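Glycoside Hydrolase (Bacteroides uniformis, PDB 5T99) probably hydrolyses galactose-containing glycans as a family 2 glycoside hydrolase, and is likely to take part in agarose breakdown by a gut symbiont. Local coordinates at residues His185-Val189 with Met401-Asn405; Thr195-Val201 with Tyr251-Pro257; Tyr266-Thr272 with Tyr284-Ile290. One frame throughout, in Å; residues are numbered along the deposited sequence.

Contact 1 (His185-Val189 with Met401-Asn405); sequences HGVYV and MRDRN. With EDO (1,2-ethanediol), chain J; EDO (1,2-ethanediol), chain K.
Arg-404 lays its guanidinium flat on the ring of Tyr-188: the two planes are 2° apart, and CZ stands 3.7 Å from the ring centroid, over the face, a cation-pi stack. The aliphatic part of the same side chain joins in, with CD of Arg-404 above the CD1-CE1 side of the Tyr-188 ring as a CH-pi contact. CG of Arg-404 sits between backbone N and carbonyl carbon (chi1 65°), and from there the chain runs extended to NE, crossing the tyrosine at about a right angle. SD of Met-401 lies over the opposite face of the guanidinium, toward its rim, so that the group is held between sulfur and ring, while two waters lie in its plane at the edge. One accepts from NH2 of Arg-404 and donates to His-185 O; the other accepts from NE of Arg-404 at 2.9 Å and lies close to Met-401 O.

Asn-405 reads the strand backbone with both ends of its amide. ND2 of Asn-405 donates to Val-187 O (2.9 Å), and OD1 of Asn-405 receives the N-H of Val-189 at 2.8 Å along an almost straight line (176°). These two bonds fix the rotation of the amide. Just before the strand, in the loop at His-185, the imidazole ring has CA of Arg-402 over its face, 4.0 Å from the centroid.

Strand 180-194 thus meets the C-terminal end of helix 388-403 and the loop after it, joining the sandwich-like family 2 domain to the TIM barrel. Tyr-188 OH reaches past the stack to Asp-442, and Arg-445 bonds to Arg-404 O. Strand 279-288 lines the same seam, with Thr-286 against Asn-405 and Phe-288 against Val-189.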
loop_
_atom_site.group_PDB
_atom_site.type_symbol
_atom_site.label_atom_id
_atom_site.label_comp_id
_atom_site.label_asym_id
_atom_site.label_seq_id
_atom_site.Cartn_x
_atom_site.Cartn_y
_atom_site.Cartn_z
ATOM N N HIS A 185 -21.633 -3.451 0.231
ATOM C CA HIS A 185 -21.413 -2.006 0.227
ATOM C C HIS A 185 -22.689 -1.214 0.511
ATOM O O HIS A 185 -22.882 -0.131 -0.022
ATOM C CB HIS A 185 -20.791 -1.588 -1.104
ATOM C CG HIS A 185 -19.671 -2.482 -1.535
ATOM N ND1 HIS A 185 -19.494 -2.882 -2.844
ATOM C CD2 HIS A 185 -18.687 -3.080 -0.820
ATOM C CE1 HIS A 185 -18.428 -3.660 -2.918
ATOM N NE2 HIS A 185 -17.929 -3.804 -1.703
ATOM N N GLY A 186 -23.528 -1.750 1.391
ATOM C CA GLY A 186 -24.882 -1.249 1.585
ATOM C C GLY A 186 -25.096 -0.123 2.585
ATOM O O GLY A 186 -26.246 0.266 2.813
ATOM N N VAL A 187 -24.016 0.381 3.192
ATOM C CA VAL A 187 -24.073 1.571 4.053
ATOM C C VAL A 187 -23.044 2.602 3.590
ATOM O O VAL A 187 -21.892 2.271 3.330
ATOM C CB VAL A 187 -23.825 1.229 5.535
ATOM C CG1 VAL A 187 -23.816 2.494 6.389
ATOM C CG2 VAL A 187 -24.869 0.247 6.040
ATOM N N TYR A 188 -23.478 3.853 3.511
ATOM C CA TYR A 188 -22.665 4.951 3.030
ATOM C C TYR A 188 -22.724 6.068 4.085
ATOM O O TYR A 188 -23.768 6.684 4.270
ATOM C CB TYR A 188 -23.217 5.386 1.658
ATOM C CG TYR A 188 -22.623 6.621 1.020
ATOM C CD1 TYR A 188 -21.295 7.021 1.245
ATOM C CD2 TYR A 188 -23.395 7.388 0.136
ATOM C CE1 TYR A 188 -20.771 8.150 0.614
ATOM C CE2 TYR A 188 -22.879 8.509 -0.497
ATOM C CZ TYR A 188 -21.573 8.893 -0.258
ATOM O OH TYR A 188 -21.099 10.033 -0.889
ATOM N N VAL A 189 -21.597 6.300 4.772
ATOM C CA VAL A 189 -21.494 7.214 5.909
ATOM C C VAL A 189 -20.737 8.474 5.501
ATOM O O VAL A 189 -19.587 8.378 5.058
ATOM C CB VAL A 189 -20.715 6.545 7.063
ATOM C CG1 VAL A 189 -20.617 7.474 8.280
ATOM C CG2 VAL A 189 -21.349 5.206 7.435
ATOM N N MET A 401 -17.989 2.400 -4.258
ATOM C CA MET A 401 -18.910 1.761 -3.316
ATOM C C MET A 401 -18.155 1.059 -2.172
ATOM O O MET A 401 -18.568 1.133 -1.007
ATOM C CB MET A 401 -19.803 0.745 -4.038
ATOM C CG MET A 401 -20.756 1.330 -5.068
ATOM S SD MET A 401 -22.084 2.260 -4.318
ATOM C CE MET A 401 -23.164 0.889 -3.884
ATOM N N ARG A 402 -17.043 0.410 -2.514
ATOM C CA ARG A 402 -16.188 -0.271 -1.540
ATOM C C ARG A 402 -15.502 0.705 -0.592
ATOM O O ARG A 402 -15.456 0.449 0.615
ATOM C CB ARG A 402 -15.110 -1.100 -2.271
ATOM C CG ARG A 402 -14.328 -2.094 -1.419
ATOM C CD ARG A 402 -13.131 -2.701 -2.158
ATOM N NE ARG A 402 -12.048 -1.735 -2.302
ATOM C CZ ARG A 402 -10.780 -2.017 -2.614
ATOM N NH1 ARG A 402 -10.367 -3.273 -2.844
ATOM N NH2 ARG A 402 -9.902 -1.021 -2.686
ATOM N N ASP A 403 -14.972 1.808 -1.130
ATOM C CA ASP A 403 -14.050 2.664 -0.367
ATOM C C ASP A 403 -14.580 4.023 0.117
ATOM O O ASP A 403 -13.861 4.727 0.815
ATOM C CB ASP A 403 -12.760 2.902 -1.172
ATOM C CG ASP A 403 -11.986 1.632 -1.429
ATOM O OD1 ASP A 403 -12.359 0.582 -0.854
ATOM O OD2 ASP A 403 -11.004 1.685 -2.214
ATOM N N ARG A 404 -15.821 4.380 -0.211
ATOM C CA ARG A 404 -16.324 5.726 0.094
ATOM C C ARG A 404 -16.643 6.001 1.573
ATOM O O ARG A 404 -17.131 7.081 1.891
ATOM C CB ARG A 404 -17.546 6.064 -0.760
ATOM C CG ARG A 404 -18.780 5.204 -0.501
ATOM C CD ARG A 404 -19.820 5.519 -1.544
ATOM N NE ARG A 404 -21.037 4.744 -1.397
ATOM C CZ ARG A 404 -22.173 4.994 -2.051
ATOM N NH1 ARG A 404 -22.264 6.014 -2.910
ATOM N NH2 ARG A 404 -23.242 4.218 -1.847
ATOM N N ASN A 405 -16.404 5.028 2.450
ATOM C CA ASN A 405 -16.459 5.247 3.894
ATOM C C ASN A 405 -15.107 5.412 4.575
ATOM O O ASN A 405 -15.073 5.825 5.735
ATOM C CB ASN A 405 -17.228 4.114 4.558
ATOM C CG ASN A 405 -18.621 3.986 4.005
ATOM O OD1 ASN A 405 -19.325 4.991 3.884
ATOM N ND2 ASN A 405 -19.034 2.765 3.648
HETATM C C1 EDO J . -16.343 9.524 5.204
HETATM O O1 EDO J . -17.179 8.914 4.188
HETATM C C2 EDO J . -16.590 8.947 6.604
HETATM O O2 EDO J . -15.432 8.275 7.143
HETATM C C1 EDO K . -26.610 6.259 -3.481
HETATM O O1 EDO K . -27.810 7.045 -3.524
HETATM C C2 EDO K . -25.490 6.859 -4.322
HETATM O O2 EDO K . -24.847 5.846 -5.108
HETATM O O HOH W 1 -24.135 2.144 0.121
HETATM O O HOH W 2 -20.700 2.311 0.174
#

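Contact 2 (Thr195-Val201 with Tyr251-Pro257); sequences TKSKAVV and YINMLNP. With EDO (1,2-ethanediol), chain D; EDO (1,2-ethanediol), chain E.
With CG1 of Val-201 anti to its backbone N (chi1 175°), CG2 is left anti to the carbonyl carbon, and Met-254 starts with CG beside its own backbone N (chi1 -59°), which brings CG of Met-254 to 3.7 Å from CG2 of Val-201. Further bends at chi2 and chi3 then carry the sulfur and CE of Met-254 away from the partner strand.

The face of Lys-198, Val-200, Asn-253 and Leu-255 carries more polar neighbours. Asn-253 lies alongside Val-200, its OD1 3.6 Å from CG2 of Val-200, and CD1 of the Tyr-251 ring comes 3.7 Å from CG1 of Val-200. The bent chain of Lys-198 passes its CD against both the Asn-253 amide and CD2 of Leu-255. Paired backbone bonds link Ala-199 with Met-254 and Val-201 with Ile-252. Beyond them, Asn-256 N donates to Ser-197 O at 2.8 Å, from well above the carbonyl plane, as the chain leaves the ladder. There the ring of Pro-257 packs CG against CB of Ala-199 (3.9 Å), and one water bridges Lys-196 O and Pro-257 O.

Met-254 and Ile-252 also touch strands 215-224 and 230-240 of the facing sheet. Such a ladder, one face packed on a second sheet, is the construction of a beta-sandwich, here consistent with the immunoglobulin-like domain of family 2 glycoside hydrolases.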
loop_
_atom_site.group_PDB
_atom_site.type_symbol
_atom_site.label_atom_id
_atom_site.label_comp_id
_atom_site.label_asym_id
_atom_site.label_seq_id
_atom_site.Cartn_x
_atom_site.Cartn_y
_atom_site.Cartn_z
ATOM N N THR A 195 -17.242 20.287 13.022
ATOM C CA THR A 195 -16.710 21.377 13.848
ATOM C C THR A 195 -16.296 20.774 15.179
ATOM O O THR A 195 -16.708 19.673 15.517
ATOM C CB THR A 195 -17.745 22.509 14.098
ATOM O OG1 THR A 195 -18.788 22.046 14.954
ATOM C CG2 THR A 195 -18.381 22.974 12.816
ATOM N N LYS A 196 -15.477 21.500 15.924
ATOM C CA LYS A 196 -15.060 21.067 17.259
ATOM C C LYS A 196 -16.233 20.749 18.211
ATOM O O LYS A 196 -16.164 19.786 18.972
ATOM C CB LYS A 196 -14.162 22.123 17.898
ATOM C CG LYS A 196 -13.571 21.669 19.221
ATOM C CD LYS A 196 -12.632 22.696 19.817
ATOM C CE LYS A 196 -11.767 22.056 20.893
ATOM N NZ LYS A 196 -11.575 22.978 22.047
ATOM N N SER A 197 -17.272 21.577 18.185
ATOM C CA SER A 197 -18.447 21.411 19.051
ATOM C C SER A 197 -19.393 20.329 18.592
ATOM O O SER A 197 -20.039 19.681 19.420
ATOM C CB SER A 197 -19.260 22.711 19.102
ATOM O OG SER A 197 -18.482 23.701 19.713
ATOM N N LYS A 198 -19.525 20.176 17.277
ATOM C CA LYS A 198 -20.517 19.285 16.717
ATOM C C LYS A 198 -20.153 18.800 15.318
ATOM O O LYS A 198 -19.800 19.603 14.450
ATOM C CB LYS A 198 -21.878 19.993 16.672
ATOM C CG LYS A 198 -22.964 19.165 15.994
ATOM C CD LYS A 198 -24.352 19.715 16.237
ATOM C CE LYS A 198 -24.574 21.012 15.505
ATOM N NZ LYS A 198 -26.015 21.159 15.206
ATOM N N ALA A 199 -20.272 17.488 15.111
ATOM C CA ALA A 199 -20.274 16.898 13.784
ATOM C C ALA A 199 -21.638 16.284 13.555
ATOM O O ALA A 199 -22.317 15.881 14.506
ATOM C CB ALA A 199 -19.202 15.833 13.671
ATOM N N VAL A 200 -22.039 16.228 12.286
ATOM C CA VAL A 200 -23.261 15.557 11.879
ATOM C C VAL A 200 -22.839 14.369 11.043
ATOM O O VAL A 200 -22.066 14.528 10.098
ATOM C CB VAL A 200 -24.173 16.486 11.056
ATOM C CG1 VAL A 200 -25.422 15.748 10.579
ATOM C CG2 VAL A 200 -24.565 17.695 11.882
ATOM N N VAL A 201 -23.322 13.183 11.421
ATOM C CA VAL A 201 -23.046 11.937 10.716
ATOM C C VAL A 201 -24.299 11.560 9.945
ATOM O O VAL A 201 -25.336 11.305 10.542
ATOM C CB VAL A 201 -22.702 10.809 11.696
ATOM C CG1 VAL A 201 -22.532 9.488 10.959
ATOM C CG2 VAL A 201 -21.440 11.150 12.493
ATOM N N TYR A 251 -29.683 11.296 9.703
ATOM C CA TYR A 251 -28.483 11.918 10.274
ATOM C C TYR A 251 -28.617 12.013 11.788
ATOM O O TYR A 251 -29.720 11.992 12.341
ATOM C CB TYR A 251 -28.231 13.316 9.683
ATOM C CG TYR A 251 -29.251 14.309 10.171
ATOM C CD1 TYR A 251 -28.984 15.141 11.262
ATOM C CD2 TYR A 251 -30.518 14.358 9.596
ATOM C CE1 TYR A 251 -29.945 16.022 11.748
ATOM C CE2 TYR A 251 -31.482 15.235 10.065
ATOM C CZ TYR A 251 -31.189 16.062 11.139
ATOM O OH TYR A 251 -32.134 16.916 11.589
ATOM N N ILE A 252 -27.479 12.146 12.444
ATOM C CA ILE A 252 -27.433 12.280 13.890
ATOM C C ILE A 252 -26.280 13.202 14.265
ATOM O O ILE A 252 -25.222 13.179 13.620
ATOM C CB ILE A 252 -27.315 10.900 14.570
ATOM C CG1 ILE A 252 -27.399 11.037 16.097
ATOM C CG2 ILE A 252 -26.034 10.181 14.156
ATOM C CD1 ILE A 252 -27.599 9.723 16.836
ATOM N N ASN A 253 -26.506 14.021 15.292
ATOM C CA ASN A 253 -25.493 14.926 15.840
ATOM C C ASN A 253 -24.551 14.140 16.759
ATOM O O ASN A 253 -24.993 13.274 17.521
ATOM C CB ASN A 253 -26.140 16.051 16.667
ATOM C CG ASN A 253 -27.008 16.992 15.840
ATOM O OD1 ASN A 253 -26.788 17.205 14.641
ATOM N ND2 ASN A 253 -27.998 17.584 16.493
ATOM N N MET A 254 -23.260 14.438 16.647
ATOM C CA MET A 254 -22.236 13.988 17.587
ATOM C C MET A 254 -21.644 15.248 18.193
ATOM O O MET A 254 -20.949 15.994 17.513
ATOM C CB MET A 254 -21.123 13.222 16.851
ATOM C CG MET A 254 -21.573 11.985 16.094
ATOM S SD MET A 254 -21.978 10.672 17.230
ATOM C CE MET A 254 -20.349 10.064 17.640
ATOM N N LEU A 255 -21.955 15.509 19.460
ATOM C CA LEU A 255 -21.374 16.661 20.164
ATOM C C LEU A 255 -19.947 16.341 20.624
ATOM O O LEU A 255 -19.636 15.193 20.944
ATOM C CB LEU A 255 -22.259 17.097 21.342
ATOM C CG LEU A 255 -23.744 17.374 21.035
ATOM C CD1 LEU A 255 -24.436 17.931 22.276
ATOM C CD2 LEU A 255 -23.950 18.311 19.846
ATOM N N ASN A 256 -19.087 17.357 20.619
ATOM C CA ASN A 256 -17.677 17.222 21.013
ATOM C C ASN A 256 -16.992 16.005 20.385
ATOM O O ASN A 256 -16.378 15.193 21.086
ATOM C CB ASN A 256 -17.578 17.170 22.535
ATOM C CG ASN A 256 -18.227 18.371 23.187
ATOM O OD1 ASN A 256 -19.224 18.243 23.909
ATOM N ND2 ASN A 256 -17.680 19.552 22.917
ATOM N N PRO A 257 -17.108 15.874 19.047
ATOM C CA PRO A 257 -16.608 14.683 18.363
ATOM C C PRO A 257 -15.087 14.532 18.447
ATOM O O PRO A 257 -14.368 15.524 18.576
ATOM C CB PRO A 257 -17.034 14.922 16.913
ATOM C CG PRO A 257 -17.001 16.409 16.792
ATOM C CD PRO A 257 -17.594 16.876 18.084
HETATM C C1 EDO D . -20.823 11.960 21.305
HETATM O O1 EDO D . -20.085 12.575 20.250
HETATM C C2 EDO D . -22.330 11.964 21.034
HETATM O O2 EDO D . -22.925 13.260 21.221
HETATM C C1 EDO E . -18.275 13.926 25.227
HETATM O O1 EDO E . -18.755 12.760 24.538
HETATM C C2 EDO E . -19.458 14.768 25.712
HETATM O O2 EDO E . -20.112 15.436 24.620
HETATM O O HOH W 3 -14.201 18.033 19.160
#

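Contact 3 (Tyr266-Thr272 with Tyr284-Ile290); sequences YMYKLKT and YFTDFGI. With EDO (1,2-ethanediol), chain J.
Strands 268-276 and 279-288 form an antiparallel beta hairpin, their local axes 4.7 Å apart at 158°, with paired backbone hydrogen bonds at Tyr-268/Phe-288, Leu-270/Thr-286 and Thr-272/Tyr-284. On the face carrying these residues, CB of Tyr-268 stands over the ring of Phe-288, 3.8 Å from its centroid, while CB of Leu-270 meets that ring at its edge. Phe-288 turns CG between its N and carbonyl carbon (chi1 77°), which swings the ring across toward the partner strand. The two aromatic planes are nearly parallel but slid apart. CE2 of Tyr-268 touches CD1 of Ile-290 at 3.5 Å, Tyr-266 CE2 lies over the centre of the Tyr-268 ring, and Tyr-268 OH is hydrogen-bonded to Asn-258 N.

On the opposite face Lys-271 runs beside Phe-285, its CB 3.6 Å from CE1 of the phenylalanine. Lys-269 lies alongside Asp-287, but NZ of Lys-269 stays 5.1 Å from OD1 of Asp-287.

An alanine in place of Tyr-268 would keep the CB over Phe-288 but is likely to leave CD1 of Ile-290 and CE2 of Tyr-266 without the ring they pack on and Asn-258 N without its hydroxyl partner. A water donating to Tyr-284 O also bonds to the hydroxyls of Thr-272 and Thr-286; that of Thr-272 is also hydrogen-bonded to ND1 of His-221. The chemistry is therefore divided by face: apolar packing with bonded hydroxyls on one; on the other, lysine chains beside a phenylalanine and an aspartate, the opposite charges of Lys-269 and Asp-287 probably interacting only loosely.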
loop_
_atom_site.group_PDB
_atom_site.type_symbol
_atom_site.label_atom_id
_atom_site.label_comp_id
_atom_site.label_asym_id
_atom_site.label_seq_id
_atom_site.Cartn_x
_atom_site.Cartn_y
_atom_site.Cartn_z
ATOM N N TYR A 266 -8.541 9.117 14.938
ATOM C CA TYR A 266 -9.561 8.491 15.736
ATOM C C TYR A 266 -10.661 7.909 14.837
ATOM O O TYR A 266 -11.185 8.602 13.973
ATOM C CB TYR A 266 -10.142 9.516 16.707
ATOM C CG TYR A 266 -11.025 8.908 17.756
ATOM C CD1 TYR A 266 -10.546 8.687 19.053
ATOM C CD2 TYR A 266 -12.350 8.549 17.459
ATOM C CE1 TYR A 266 -11.359 8.143 20.032
ATOM C CE2 TYR A 266 -13.177 8.004 18.423
ATOM C CZ TYR A 266 -12.681 7.797 19.713
ATOM O OH TYR A 266 -13.509 7.241 20.667
ATOM N N MET A 267 -11.005 6.647 15.085
ATOM C CA MET A 267 -11.976 5.904 14.304
ATOM C C MET A 267 -13.174 5.560 15.161
ATOM O O MET A 267 -13.025 5.199 16.328
ATOM C CB MET A 267 -11.354 4.593 13.812
ATOM C CG MET A 267 -10.241 4.775 12.780
ATOM S SD MET A 267 -10.835 5.594 11.294
ATOM C CE MET A 267 -11.848 4.303 10.572
ATOM N N TYR A 268 -14.353 5.678 14.567
ATOM C CA TYR A 268 -15.599 5.227 15.170
ATOM C C TYR A 268 -15.984 3.948 14.463
ATOM O O TYR A 268 -15.477 3.656 13.389
ATOM C CB TYR A 268 -16.710 6.276 14.990
ATOM C CG TYR A 268 -16.611 7.474 15.904
ATOM C CD1 TYR A 268 -17.231 7.480 17.148
ATOM C CD2 TYR A 268 -15.895 8.599 15.529
ATOM C CE1 TYR A 268 -17.150 8.582 17.996
ATOM C CE2 TYR A 268 -15.796 9.713 16.367
ATOM C CZ TYR A 268 -16.435 9.707 17.598
ATOM O OH TYR A 268 -16.351 10.804 18.420
ATOM N N LYS A 269 -16.885 3.200 15.082
ATOM C CA LYS A 269 -17.488 2.002 14.499
ATOM C C LYS A 269 -19.020 2.148 14.476
ATOM O O LYS A 269 -19.635 2.452 15.503
ATOM C CB LYS A 269 -17.079 0.775 15.307
ATOM C CG LYS A 269 -17.603 -0.558 14.780
ATOM C CD LYS A 269 -17.103 -1.739 15.613
ATOM C CE LYS A 269 -15.642 -2.066 15.306
ATOM N NZ LYS A 269 -15.128 -3.182 16.163
ATOM N N LEU A 270 -19.616 1.933 13.301
ATOM C CA LEU A 270 -21.069 1.960 13.120
ATOM C C LEU A 270 -21.607 0.540 13.085
ATOM O O LEU A 270 -21.235 -0.226 12.201
ATOM C CB LEU A 270 -21.437 2.655 11.804
ATOM C CG LEU A 270 -22.894 2.552 11.336
ATOM C CD1 LEU A 270 -23.819 3.244 12.336
ATOM C CD2 LEU A 270 -23.059 3.127 9.938
ATOM N N LYS A 271 -22.495 0.208 14.019
ATOM C CA LYS A 271 -23.234 -1.054 13.989
ATOM C C LYS A 271 -24.640 -0.746 13.511
ATOM O O LYS A 271 -25.358 0.025 14.148
ATOM C CB LYS A 271 -23.257 -1.656 15.389
ATOM C CG LYS A 271 -24.037 -2.963 15.601
ATOM C CD LYS A 271 -24.351 -3.126 17.098
ATOM C CE LYS A 271 -24.115 -4.529 17.616
ATOM N NZ LYS A 271 -24.004 -4.553 19.108
ATOM N N THR A 272 -25.031 -1.331 12.387
ATOM C CA THR A 272 -26.365 -1.129 11.820
ATOM C C THR A 272 -27.158 -2.437 11.925
ATOM O O THR A 272 -26.736 -3.470 11.395
ATOM C CB THR A 272 -26.289 -0.652 10.343
ATOM O OG1 THR A 272 -25.627 0.616 10.284
ATOM C CG2 THR A 272 -27.680 -0.510 9.723
ATOM N N TYR A 284 -24.717 -5.224 10.542
ATOM C CA TYR A 284 -23.752 -4.799 9.527
ATOM C C TYR A 284 -22.887 -3.681 10.087
ATOM O O TYR A 284 -23.406 -2.641 10.507
ATOM C CB TYR A 284 -24.512 -4.303 8.302
ATOM C CG TYR A 284 -23.690 -4.009 7.063
ATOM C CD1 TYR A 284 -23.527 -4.976 6.060
ATOM C CD2 TYR A 284 -23.111 -2.762 6.868
ATOM C CE1 TYR A 284 -22.808 -4.703 4.904
ATOM C CE2 TYR A 284 -22.388 -2.481 5.715
ATOM C CZ TYR A 284 -22.241 -3.454 4.736
ATOM O OH TYR A 284 -21.520 -3.179 3.596
ATOM N N PHE A 285 -21.576 -3.899 10.078
ATOM C CA PHE A 285 -20.620 -2.971 10.648
ATOM C C PHE A 285 -19.929 -2.139 9.560
ATOM O O PHE A 285 -19.667 -2.640 8.462
ATOM C CB PHE A 285 -19.587 -3.738 11.471
ATOM C CG PHE A 285 -20.136 -4.322 12.745
ATOM C CD1 PHE A 285 -20.191 -3.552 13.920
ATOM C CD2 PHE A 285 -20.587 -5.637 12.787
ATOM C CE1 PHE A 285 -20.678 -4.083 15.105
ATOM C CE2 PHE A 285 -21.080 -6.177 13.973
ATOM C CZ PHE A 285 -21.131 -5.398 15.131
ATOM N N THR A 286 -19.664 -0.870 9.879
ATOM C CA THR A 286 -18.912 0.042 9.013
ATOM C C THR A 286 -17.954 0.877 9.880
ATOM O O THR A 286 -18.370 1.512 10.850
ATOM C CB THR A 286 -19.835 1.012 8.236
ATOM O OG1 THR A 286 -20.831 0.288 7.501
ATOM C CG2 THR A 286 -19.022 1.878 7.257
ATOM N N ASP A 287 -16.673 0.883 9.528
ATOM C CA ASP A 287 -15.714 1.746 10.207
ATOM C C ASP A 287 -15.731 3.085 9.510
ATOM O O ASP A 287 -15.875 3.142 8.280
ATOM C CB ASP A 287 -14.319 1.134 10.183
ATOM C CG ASP A 287 -14.185 -0.048 11.132
ATOM O OD1 ASP A 287 -14.727 0.005 12.261
ATOM O OD2 ASP A 287 -13.522 -1.028 10.760
ATOM N N PHE A 288 -15.636 4.163 10.288
ATOM C CA PHE A 288 -15.625 5.513 9.724
ATOM C C PHE A 288 -14.935 6.510 10.639
ATOM O O PHE A 288 -14.744 6.241 11.824
ATOM C CB PHE A 288 -17.048 5.983 9.384
ATOM C CG PHE A 288 -17.863 6.411 10.583
ATOM C CD1 PHE A 288 -17.859 7.731 11.009
ATOM C CD2 PHE A 288 -18.637 5.491 11.283
ATOM C CE1 PHE A 288 -18.600 8.128 12.115
ATOM C CE2 PHE A 288 -19.382 5.882 12.387
ATOM C CZ PHE A 288 -19.372 7.203 12.798
ATOM N N GLY A 289 -14.566 7.652 10.061
ATOM C CA GLY A 289 -13.970 8.758 10.782
ATOM C C GLY A 289 -14.706 10.061 10.527
ATOM O O GLY A 289 -15.519 10.166 9.597
ATOM N N ILE A 290 -14.400 11.050 11.365
ATOM C CA ILE A 290 -15.029 12.356 11.312
ATOM C C ILE A 290 -13.981 13.417 10.969
ATOM O O ILE A 290 -13.186 13.841 11.819
ATOM C CB ILE A 290 -15.749 12.686 12.640
ATOM C CG1 ILE A 290 -16.763 11.580 12.972
ATOM C CG2 ILE A 290 -16.427 14.049 12.561
ATOM C CD1 ILE A 290 -17.614 11.826 14.213
HETATM C C1 EDO J . -16.343 9.524 5.204
HETATM O O1 EDO J . -17.179 8.914 4.188
HETATM C C2 EDO J . -16.590 8.947 6.604
HETATM O O2 EDO J . -15.432 8.275 7.143
HETATM O O HOH W 4 -13.135 10.521 13.859
HETATM O O HOH W 5 -13.196 1.552 14.071
HETATM O O HOH W 6 -23.043 -0.165 9.178
#

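All three contacts involve the family 2 beta-sandwich domain, and contact 1 alone crosses from it to the TIM barrel. Along the chain, contact 2 closes before contact 3 opens, and both fall between the two segments of contact 1. Contacts 1 and 2, with centres about 20 Å apart, share the sheet of strands 180-194, 198-209 and 245-255; contact 3 belongs to the four-stranded sheet facing it. Centres of contacts 1 and 3 lie about 11 Å apart, those of 2 and 3 about 14 Å. Val-189 against Leu-270 and Met-254 against Tyr-268 knit the sheets, so the sandwich core continues to the barrel interface.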